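Side-chain contacts in phosphoribosylformylglycinamidine synthase 2 (Thermus thermophilus, PDB 3VIU), which is a large single-chain synthase of the AIR synthase-related (PurM-like) family, holding ADP and magnesium in this model: residues Asn27-Glu30 with Leu31-Lys35; Glu354-Thr357 with Glu358-Ala361; Phe663-Lys667 with Thr668-Glu672; Glu604-Arg607 with Asp608-Gln611. All blocks are in the same frame, centred on the assembly; numbering follows the deposited sequence.

How the contacts relate
Along the chain the order is contact 1, contact 2, contact 4, contact 3, and in space they form two pairs on opposite sides of the chain's centre. Contacts 1 and 2 have centres 11 Å apart: helix 28-37 of the linker region packs on strand 350-356 and helix 357-361, with Phe-34 CE2 3.6 Å from Leu-360 CD1. Contacts 4 and 3 lie 13 Å apart, centre to centre, in the second C-terminal AIR synthase-related domain, where Leu-609 of helix 596-611 meets Phe-663 of strand 661-665. The centres of contacts 1 and 3 are 68 Å apart. The two seven-stranded sheets involved share one strand order, consistent with an internally duplicated architecture.

Contact 1: Asn27-Glu30 with Leu31-Lys35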
loop_
_atom_site.group_PDB
_atom_site.type_symbol
_atom_site.label_atom_id
_atom_site.label_comp_id
_atom_site.label_asym_id
_atom_site.label_seq_id
_atom_site.Cartn_x
_atom_site.Cartn_y
_atom_site.Cartn_z
ATOM N N ASN A 27 19.367 -32.288 -7.497
ATOM C CA ASN A 27 19.840 -32.308 -8.875
ATOM C C ASN A 27 19.820 -30.864 -9.355
ATOM O O ASN A 27 19.535 -29.955 -8.568
ATOM C CB ASN A 27 18.946 -33.181 -9.762
ATOM C CG ASN A 27 17.470 -32.878 -9.597
ATOM O OD1 ASN A 27 17.070 -31.723 -9.452
ATOM N ND2 ASN A 27 16.649 -33.918 -9.637
ATOM N N ARG A 28 20.117 -30.636 -10.630
ATOM C CA ARG A 28 20.125 -29.276 -11.157
ATOM C C ARG A 28 18.776 -28.570 -10.952
ATOM O O ARG A 28 18.720 -27.463 -10.415
ATOM C CB ARG A 28 20.482 -29.285 -12.644
ATOM C CG ARG A 28 20.565 -27.896 -13.253
ATOM C CD ARG A 28 20.628 -27.934 -14.769
ATOM N NE ARG A 28 20.343 -26.622 -15.348
ATOM C CZ ARG A 28 21.108 -25.544 -15.180
ATOM N NH1 ARG A 28 22.218 -25.612 -14.449
ATOM N NH2 ARG A 28 20.761 -24.391 -15.738
ATOM N N VAL A 29 17.692 -29.213 -11.377
ATOM C CA VAL A 29 16.359 -28.632 -11.240
ATOM C C VAL A 29 16.045 -28.249 -9.795
ATOM O O VAL A 29 15.679 -27.105 -9.512
ATOM C CB VAL A 29 15.272 -29.609 -11.747
ATOM C CG1 VAL A 29 13.891 -29.063 -11.434
ATOM C CG2 VAL A 29 15.426 -29.820 -13.244
ATOM N N GLU A 30 16.186 -29.209 -8.885
ATOM C CA GLU A 30 15.923 -28.967 -7.473
ATOM C C GLU A 30 16.750 -27.793 -6.944
ATOM O O GLU A 30 16.269 -26.994 -6.132
ATOM C CB GLU A 30 16.212 -30.240 -6.670
ATOM C CG GLU A 30 15.219 -31.362 -6.955
ATOM C CD GLU A 30 15.588 -32.679 -6.302
ATOM O OE1 GLU A 30 14.688 -33.537 -6.160
ATOM O OE2 GLU A 30 16.772 -32.864 -5.942
ATOM N N LEU A 31 17.990 -27.682 -7.414
ATOM C CA LEU A 31 18.852 -26.596 -6.978
ATOM C C LEU A 31 18.221 -25.273 -7.403
ATOM O O LEU A 31 18.115 -24.337 -6.607
ATOM C CB LEU A 31 20.243 -26.727 -7.601
ATOM C CG LEU A 31 21.444 -26.543 -6.662
ATOM C CD1 LEU A 31 22.702 -26.428 -7.500
ATOM C CD2 LEU A 31 21.286 -25.301 -5.804
ATOM N N LEU A 32 17.802 -25.203 -8.664
ATOM C CA LEU A 32 17.181 -23.999 -9.196
ATOM C C LEU A 32 15.918 -23.634 -8.414
ATOM O O LEU A 32 15.611 -22.454 -8.243
ATOM C CB LEU A 32 16.875 -24.187 -10.690
ATOM C CG LEU A 32 17.898 -23.620 -11.693
ATOM C CD1 LEU A 32 19.300 -23.694 -11.133
ATOM C CD2 LEU A 32 17.814 -24.387 -13.005
ATOM N N LEU A 33 15.195 -24.639 -7.928
ATOM C CA LEU A 33 13.986 -24.386 -7.154
ATOM C C LEU A 33 14.333 -23.670 -5.840
ATOM O O LEU A 33 13.677 -22.694 -5.454
ATOM C CB LEU A 33 13.254 -25.703 -6.853
ATOM C CG LEU A 33 12.702 -26.524 -8.033
ATOM C CD1 LEU A 33 11.976 -27.754 -7.501
ATOM C CD2 LEU A 33 11.754 -25.684 -8.876
ATOM N N PHE A 34 15.364 -24.156 -5.154
ATOM C CA PHE A 34 15.774 -23.543 -3.900
ATOM C C PHE A 34 16.299 -22.126 -4.092
ATOM O O PHE A 34 15.963 -21.227 -3.325
ATOM C CB PHE A 34 16.837 -24.391 -3.203
ATOM C CG PHE A 34 16.272 -25.533 -2.414
ATOM C CD1 PHE A 34 16.226 -26.816 -2.950
ATOM C CD2 PHE A 34 15.760 -25.322 -1.138
ATOM C CE1 PHE A 34 15.674 -27.873 -2.222
ATOM C CE2 PHE A 34 15.209 -26.367 -0.409
ATOM C CZ PHE A 34 15.166 -27.644 -0.950
ATOM N N LYS A 35 17.121 -21.927 -5.116
ATOM C CA LYS A 35 17.672 -20.608 -5.378
ATOM C C LYS A 35 16.555 -19.569 -5.358
ATOM O O LYS A 35 16.711 -18.491 -4.786
ATOM C CB LYS A 35 18.386 -20.572 -6.735
ATOM C CG LYS A 35 19.000 -19.207 -7.061
ATOM C CD LYS A 35 19.533 -19.118 -8.492
ATOM C CE LYS A 35 18.405 -19.205 -9.522
ATOM N NZ LYS A 35 18.879 -18.965 -10.923
#
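Leu-31 N donates to Asn-27 O at 3.0 Å, and Leu-32 N, Leu-33 N and Phe-34 N follow in turn to the carbonyls of Arg-28, Val-29 and Glu-30, so the carbonyls of Asn-27 to Glu-30 are all engaged. The start of the helix is closed by side chains. Glu-30 N points almost straight at Asn-27 OD1 (2.7 Å, N-H...acceptor angle 172°), and in return Asn-27 N donates to Glu-30 OE2 at 3.1 Å. That carboxylate oxygen is met on its anti side, 35° out of the carboxylate plane. With CG beside its own backbone N (chi1 -69°), the extended Glu-30 side chain runs back toward the helix start. Its other oxygen, OE1, is held by a salt bridge to Arg-24 and by Glu-354 N, while Asn-27 ND2 donates to Val-352 O; both polar ends of the pair are therefore tied into the surrounding fold.

Around this network the contacts are looser. Leu-32 CD2 sits over one face of the Arg-28 guanidinium, near its rim, 4.0 Å from NH2. Val-29 CG1 lies 4.4 Å from Leu-33 CG, and the Phe-34 ring offers its edge to Glu-30 O through CD1 at 3.2 Å. The reciprocal bonds between Asn-27 and Glu-30 are a capping box, here opening helix 28-37 of the linker region.

Contact 2: Glu354-Thr357 with Glu358-Ala361; sequences EVPT and EALA
Val-355 lays its CG2 against Leu-360, 3.4 Å from CD2, the two side chains crossing at about a right angle. Here strand 350-356, at the edge of a seven-stranded mixed sheet, passes directly into the short helix 357-361, with Pro-356 as N-cap. With CG1 of Val-355 beside the backbone N (chi1 -46°), CG2 falls between that N and the carbonyl carbon, facing the leucine. A second apolar touch follows one residue on, where Pro-356 CB comes within 4.1 Å of Ala-359 CB.

Helix 28-37 takes part as well: Phe-34 packs on Ala-359, and Met-37 on Leu-360. His-274 of helix 264-275 touches both Thr-357 and Ala-361, and the side chain of Ala-361 is about 10 Å from the bound ADP.

The main chain holds the turn through shared bonds. Leu-360 N makes a weak bond to Pro-356 O at 3.3 Å and a shorter one to Thr-357 O at 2.9 Å, coming in 59° above the carbonyl plane. Thr-357 O accepts a second hydrogen bond from Ala-361 N, which lies 3.0 Å away, nearly in line with the carbonyl.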
loop_
_atom_site.group_PDB
_atom_site.type_symbol
_atom_site.label_atom_id
_atom_site.label_comp_id
_atom_site.label_asym_id
_atom_site.label_seq_id
_atom_site.Cartn_x
_atom_site.Cartn_y
_atom_site.Cartn_z
ATOM N N GLU A 354 11.770 -33.937 -6.439
ATOM C CA GLU A 354 10.957 -34.391 -5.329
ATOM C C GLU A 354 11.605 -33.905 -4.051
ATOM O O GLU A 354 12.410 -34.604 -3.434
ATOM C CB GLU A 354 10.863 -35.918 -5.333
ATOM C CG GLU A 354 10.211 -36.498 -4.093
ATOM C CD GLU A 354 9.848 -37.954 -4.255
ATOM O OE1 GLU A 354 8.822 -38.243 -4.912
ATOM O OE2 GLU A 354 10.597 -38.808 -3.730
ATOM N N VAL A 355 11.257 -32.690 -3.654
ATOM C CA VAL A 355 11.830 -32.121 -2.454
ATOM C C VAL A 355 10.742 -31.962 -1.411
ATOM O O VAL A 355 9.580 -31.728 -1.745
ATOM C CB VAL A 355 12.466 -30.757 -2.757
ATOM C CG1 VAL A 355 13.301 -30.856 -4.027
ATOM C CG2 VAL A 355 11.401 -29.702 -2.910
ATOM N N PRO A 356 11.096 -32.124 -0.129
ATOM C CA PRO A 356 10.089 -31.980 0.925
ATOM C C PRO A 356 9.506 -30.563 0.910
ATOM O O PRO A 356 10.233 -29.592 0.703
ATOM C CB PRO A 356 10.882 -32.278 2.199
ATOM C CG PRO A 356 11.909 -33.259 1.723
ATOM C CD PRO A 356 12.358 -32.656 0.414
ATOM N N THR A 357 8.195 -30.462 1.119
ATOM C CA THR A 357 7.509 -29.176 1.131
ATOM C C THR A 357 8.117 -28.235 2.170
ATOM O O THR A 357 8.432 -27.085 1.863
ATOM C CB THR A 357 6.007 -29.352 1.434
ATOM O OG1 THR A 357 5.848 -29.990 2.706
ATOM C CG2 THR A 357 5.345 -30.205 0.366
ATOM N N GLU A 358 8.288 -28.725 3.394
ATOM C CA GLU A 358 8.865 -27.909 4.463
ATOM C C GLU A 358 10.210 -27.307 4.067
ATOM O O GLU A 358 10.489 -26.142 4.347
ATOM C CB GLU A 358 9.067 -28.736 5.731
ATOM C CG GLU A 358 9.589 -27.903 6.889
ATOM C CD GLU A 358 10.126 -28.738 8.027
ATOM O OE1 GLU A 358 11.186 -29.375 7.847
ATOM O OE2 GLU A 358 9.488 -28.757 9.099
ATOM N N ALA A 359 11.044 -28.114 3.422
ATOM C CA ALA A 359 12.364 -27.670 3.002
ATOM C C ALA A 359 12.280 -26.476 2.064
ATOM O O ALA A 359 13.150 -25.600 2.068
ATOM C CB ALA A 359 13.107 -28.819 2.315
ATOM N N LEU A 360 11.215 -26.442 1.270
ATOM C CA LEU A 360 11.018 -25.378 0.298
ATOM C C LEU A 360 10.320 -24.125 0.836
ATOM O O LEU A 360 10.615 -23.017 0.394
ATOM C CB LEU A 360 10.242 -25.939 -0.896
ATOM C CG LEU A 360 10.765 -25.607 -2.293
ATOM C CD1 LEU A 360 12.288 -25.711 -2.351
ATOM C CD2 LEU A 360 10.131 -26.556 -3.278
ATOM N N ALA A 361 9.416 -24.296 1.796
ATOM C CA ALA A 361 8.662 -23.177 2.351
ATOM C C ALA A 361 9.223 -22.561 3.627
ATOM O O ALA A 361 8.909 -21.413 3.954
ATOM C CB ALA A 361 7.214 -23.604 2.590
#

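Contact 3: Phe663-Lys667 with Thr668-Glu672; sequences FTVEK and TRLQE
Glu-666 reaches across to Thr-668, its OE2 accepting from OG1 at 2.5 Å, a value so short that it should be read with caution; the hydroxyl meets the oxygen on its syn side, 20° out of the carboxylate plane. The same OE2 also takes a weak bond from Thr-668 N at 2.7 Å, so the one oxygen faces both the hydroxyl and the backbone of the threonine, the backbone only weakly. A bend at chi2 (-85°) folds the glutamate back over its own backbone to get there. On the threonine, OG1 stands between the backbone N and the carbonyl carbon (chi1 66°), on the side that faces the acid.

The main chain supplies the next bond: Arg-669 N donates to Glu-666 O at 2.7 Å. Beyond the turn, Arg-669 NH1 forms a salt bridge with Glu-672 and meets both carboxylate oxygens, OE1 at 2.7 Å and OE2 at 2.8 Å, the latter close to the guanidinium plane at its edge. This pair spans the first turn of the helix.

The bond from Arg-669 N closes a beta turn over Glu-666 to Arg-669, linking strand 661-665 to helix 670-679 in the second C-terminal AIR synthase-related domain, with Arg-669 as N-cap. Leu-670 N adds only a weak, long bond to Lys-667 O at 3.4 Å.

Apolar packing is slight and comes from the buried Val-665. It presses CG2 to within 3.9 Å of Leu-670 CA, and that methyl also lies 4.1 Å from Leu-670 CD1. The valine in turn rests on Val-563 and Leu-565 of the neighbouring strand 563-567.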
loop_
_atom_site.group_PDB
_atom_site.type_symbol
_atom_site.label_atom_id
_atom_site.label_comp_id
_atom_site.label_asym_id
_atom_site.label_seq_id
_atom_site.Cartn_x
_atom_site.Cartn_y
_atom_site.Cartn_z
ATOM N N PHE A 663 -12.039 21.412 10.844
ATOM C CA PHE A 663 -13.407 21.031 10.499
ATOM C C PHE A 663 -14.359 22.201 10.691
ATOM O O PHE A 663 -14.046 23.160 11.396
ATOM C CB PHE A 663 -13.869 19.820 11.315
ATOM C CG PHE A 663 -14.208 20.129 12.741
ATOM C CD1 PHE A 663 -15.533 20.213 13.148
ATOM C CD2 PHE A 663 -13.207 20.329 13.678
ATOM C CE1 PHE A 663 -15.856 20.490 14.469
ATOM C CE2 PHE A 663 -13.520 20.606 14.995
ATOM C CZ PHE A 663 -14.849 20.686 15.391
ATOM N N THR A 664 -15.515 22.133 10.039
ATOM C CA THR A 664 -16.486 23.207 10.144
ATOM C C THR A 664 -17.813 22.711 10.702
ATOM O O THR A 664 -18.193 21.552 10.512
ATOM C CB THR A 664 -16.739 23.848 8.779
ATOM O OG1 THR A 664 -17.568 22.987 7.998
ATOM C CG2 THR A 664 -15.429 24.067 8.043
ATOM N N VAL A 665 -18.515 23.597 11.398
ATOM C CA VAL A 665 -19.806 23.269 11.994
ATOM C C VAL A 665 -20.788 24.342 11.580
ATOM O O VAL A 665 -20.391 25.447 11.211
ATOM C CB VAL A 665 -19.745 23.269 13.548
ATOM C CG1 VAL A 665 -18.750 22.251 14.030
ATOM C CG2 VAL A 665 -19.356 24.645 14.055
ATOM N N GLU A 666 -22.074 24.027 11.628
ATOM C CA GLU A 666 -23.052 25.036 11.288
ATOM C C GLU A 666 -23.116 25.925 12.527
ATOM O O GLU A 666 -23.050 25.443 13.654
ATOM C CB GLU A 666 -24.409 24.400 10.974
ATOM C CG GLU A 666 -25.472 25.381 10.485
ATOM C CD GLU A 666 -26.210 26.079 11.626
ATOM O OE1 GLU A 666 -26.977 27.030 11.350
ATOM O OE2 GLU A 666 -26.033 25.669 12.798
ATOM N N LYS A 667 -23.192 27.225 12.284
ATOM C CA LYS A 667 -23.257 28.277 13.294
ATOM C C LYS A 667 -23.919 27.900 14.630
ATOM O O LYS A 667 -23.311 28.018 15.697
ATOM C CB LYS A 667 -23.992 29.457 12.665
ATOM C CG LYS A 667 -23.674 30.822 13.202
ATOM C CD LYS A 667 -24.017 31.857 12.133
ATOM C CE LYS A 667 -25.420 31.629 11.567
ATOM N NZ LYS A 667 -25.706 32.467 10.364
ATOM N N THR A 668 -25.163 27.443 14.564
ATOM C CA THR A 668 -25.905 27.083 15.767
ATOM C C THR A 668 -25.519 25.732 16.385
ATOM O O THR A 668 -26.239 25.202 17.236
ATOM C CB THR A 668 -27.437 27.103 15.487
ATOM O OG1 THR A 668 -27.780 26.071 14.551
ATOM C CG2 THR A 668 -27.847 28.444 14.900
ATOM N N ARG A 669 -24.378 25.183 15.981
ATOM C CA ARG A 669 -23.938 23.896 16.515
ATOM C C ARG A 669 -22.568 23.998 17.164
ATOM O O ARG A 669 -22.053 23.023 17.715
ATOM C CB ARG A 669 -23.898 22.862 15.393
ATOM C CG ARG A 669 -25.246 22.627 14.754
ATOM C CD ARG A 669 -26.072 21.675 15.582
ATOM N NE ARG A 669 -26.065 20.340 14.991
ATOM C CZ ARG A 669 -26.316 19.226 15.666
ATOM N NH1 ARG A 669 -26.587 19.283 16.964
ATOM N NH2 ARG A 669 -26.303 18.056 15.040
ATOM N N LEU A 670 -21.995 25.195 17.105
ATOM C CA LEU A 670 -20.675 25.462 17.660
ATOM C C LEU A 670 -20.468 25.018 19.107
ATOM O O LEU A 670 -19.456 24.388 19.429
ATOM C CB LEU A 670 -20.359 26.953 17.535
ATOM C CG LEU A 670 -18.990 27.402 18.041
ATOM C CD1 LEU A 670 -17.881 26.591 17.352
ATOM C CD2 LEU A 670 -18.823 28.896 17.772
ATOM N N GLN A 671 -21.421 25.336 19.975
ATOM C CA GLN A 671 -21.304 24.982 21.386
ATOM C C GLN A 671 -21.237 23.483 21.673
ATOM O O GLN A 671 -20.472 23.059 22.542
ATOM C CB GLN A 671 -22.453 25.587 22.196
ATOM C CG GLN A 671 -22.243 25.417 23.697
ATOM C CD GLN A 671 -23.471 25.761 24.521
ATOM O OE1 GLN A 671 -23.386 25.904 25.742
ATOM N NE2 GLN A 671 -24.619 25.885 23.861
ATOM N N GLU A 672 -22.041 22.689 20.970
ATOM C CA GLU A 672 -22.043 21.241 21.169
ATOM C C GLU A 672 -20.717 20.626 20.736
ATOM O O GLU A 672 -20.245 19.658 21.332
ATOM C CB GLU A 672 -23.148 20.574 20.357
ATOM C CG GLU A 672 -24.554 21.028 20.650
ATOM C CD GLU A 672 -25.512 20.505 19.608
ATOM O OE1 GLU A 672 -25.667 19.268 19.506
ATOM O OE2 GLU A 672 -26.095 21.332 18.879
#

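Contact 4: Glu604-Arg607 with Asp608-Gln611; sequences EAIR and DLIQ
Asp-608 sets CG beside its own backbone N (chi1 -76°), which folds the carboxylate back over the preceding turn until OD2 is 3.1 Å from Glu-604 O. Both atoms are acceptors, so this closeness is no bond. The carboxylate draws on Arg-680 instead, whose NH2 makes a salt bridge with OD2 and probably offsets the crowding of oxygens. Glu-604 O is satisfied by Asp-608 N at 3.0 Å, while the acid of Glu-604 pairs with Lys-600, one turn earlier.

Arg-607 bends at chi3 (-58°), and the guanidinium swings back so that Glu-604 CA lies over one of its faces, 4.0 Å above the plane and offset toward the rim. Its NH1 is held by Ser-474 OG.

The regular helical bonds continue from Leu-609 N to Ala-605 O and from Ile-610 N to Ile-606 O, ending with Gln-611 N on Arg-607 O at 2.8 Å. Ile-610 CG2 and Gln-611 CG are each modelled 2.9 Å from Arg-607 O, approaches so short that they are doubtful. On the buried side, Ile-606 CD1 and Leu-609 CD2 meet at 4.2 Å.

This is the C-terminal end of helix 596-611. Its apolar side, through Ile-606 on Val-661, lies against strand 661-665, while Arg-607 reaches to Lys-479 and Pro-480 of strand 479-488 and so ties the helix to the adjacent six-stranded sheet.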
loop_
_atom_site.group_PDB
_atom_site.type_symbol
_atom_site.label_atom_id
_atom_site.label_comp_id
_atom_site.label_asym_id
_atom_site.label_seq_id
_atom_site.Cartn_x
_atom_site.Cartn_y
_atom_site.Cartn_z
ATOM N N GLU A 604 -10.683 9.771 17.427
ATOM C CA GLU A 604 -11.988 9.399 17.948
ATOM C C GLU A 604 -12.852 10.635 18.096
ATOM O O GLU A 604 -14.072 10.566 17.942
ATOM C CB GLU A 604 -11.848 8.679 19.286
ATOM C CG GLU A 604 -11.246 7.296 19.130
ATOM C CD GLU A 604 -10.865 6.660 20.449
ATOM O OE1 GLU A 604 -10.263 5.559 20.425
ATOM O OE2 GLU A 604 -11.168 7.258 21.502
ATOM N N ALA A 605 -12.226 11.771 18.385
ATOM C CA ALA A 605 -12.987 13.000 18.522
ATOM C C ALA A 605 -13.571 13.391 17.165
ATOM O O ALA A 605 -14.742 13.770 17.070
ATOM C CB ALA A 605 -12.106 14.114 19.050
ATOM N N ILE A 606 -12.770 13.282 16.107
ATOM C CA ILE A 606 -13.265 13.660 14.791
ATOM C C ILE A 606 -14.322 12.689 14.263
ATOM O O ILE A 606 -15.279 13.109 13.613
ATOM C CB ILE A 606 -12.109 13.831 13.755
ATOM C CG1 ILE A 606 -12.648 14.510 12.498
ATOM C CG2 ILE A 606 -11.509 12.481 13.376
ATOM C CD1 ILE A 606 -13.462 15.748 12.774
ATOM N N ARG A 607 -14.166 11.399 14.543
ATOM C CA ARG A 607 -15.169 10.444 14.087
ATOM C C ARG A 607 -16.495 10.695 14.822
ATOM O O ARG A 607 -17.560 10.672 14.203
ATOM C CB ARG A 607 -14.707 8.992 14.304
ATOM C CG ARG A 607 -13.498 8.594 13.454
ATOM C CD ARG A 607 -13.323 7.068 13.358
ATOM N NE ARG A 607 -13.173 6.425 14.664
ATOM C CZ ARG A 607 -12.016 6.235 15.291
ATOM N NH1 ARG A 607 -10.875 6.633 14.737
ATOM N NH2 ARG A 607 -12.004 5.652 16.482
ATOM N N ASP A 608 -16.430 10.945 16.129
ATOM C CA ASP A 608 -17.638 11.213 16.910
ATOM C C ASP A 608 -18.359 12.423 16.353
ATOM O O ASP A 608 -19.567 12.390 16.103
ATOM C CB ASP A 608 -17.305 11.480 18.376
ATOM C CG ASP A 608 -16.964 10.222 19.127
ATOM O OD1 ASP A 608 -17.397 9.131 18.688
ATOM O OD2 ASP A 608 -16.270 10.314 20.161
ATOM N N LEU A 609 -17.589 13.489 16.177
ATOM C CA LEU A 609 -18.080 14.747 15.649
ATOM C C LEU A 609 -18.856 14.532 14.348
ATOM O O LEU A 609 -19.929 15.105 14.148
ATOM C CB LEU A 609 -16.884 15.674 15.416
ATOM C CG LEU A 609 -16.816 17.063 16.062
ATOM C CD1 LEU A 609 -17.485 17.087 17.422
ATOM C CD2 LEU A 609 -15.359 17.465 16.167
ATOM N N ILE A 610 -18.323 13.687 13.477
ATOM C CA ILE A 610 -18.952 13.415 12.187
ATOM C C ILE A 610 -20.159 12.466 12.281
ATOM O O ILE A 610 -21.175 12.683 11.617
ATOM C CB ILE A 610 -17.910 12.837 11.198
ATOM C CG1 ILE A 610 -18.297 13.151 9.754
ATOM C CG2 ILE A 610 -17.803 11.333 11.371
ATOM C CD1 ILE A 610 -19.469 12.357 9.232
ATOM N N GLN A 611 -20.052 11.424 13.101
ATOM C CA GLN A 611 -21.146 10.469 13.246
ATOM C C GLN A 611 -22.367 11.120 13.891
ATOM O O GLN A 611 -23.501 10.752 13.601
ATOM C CB GLN A 611 -20.692 9.260 14.071
ATOM C CG GLN A 611 -19.447 8.576 13.503
ATOM C CD GLN A 611 -18.965 7.406 14.347
ATOM O OE1 GLN A 611 -18.868 7.506 15.574
ATOM N NE2 GLN A 611 -18.646 6.294 13.690
#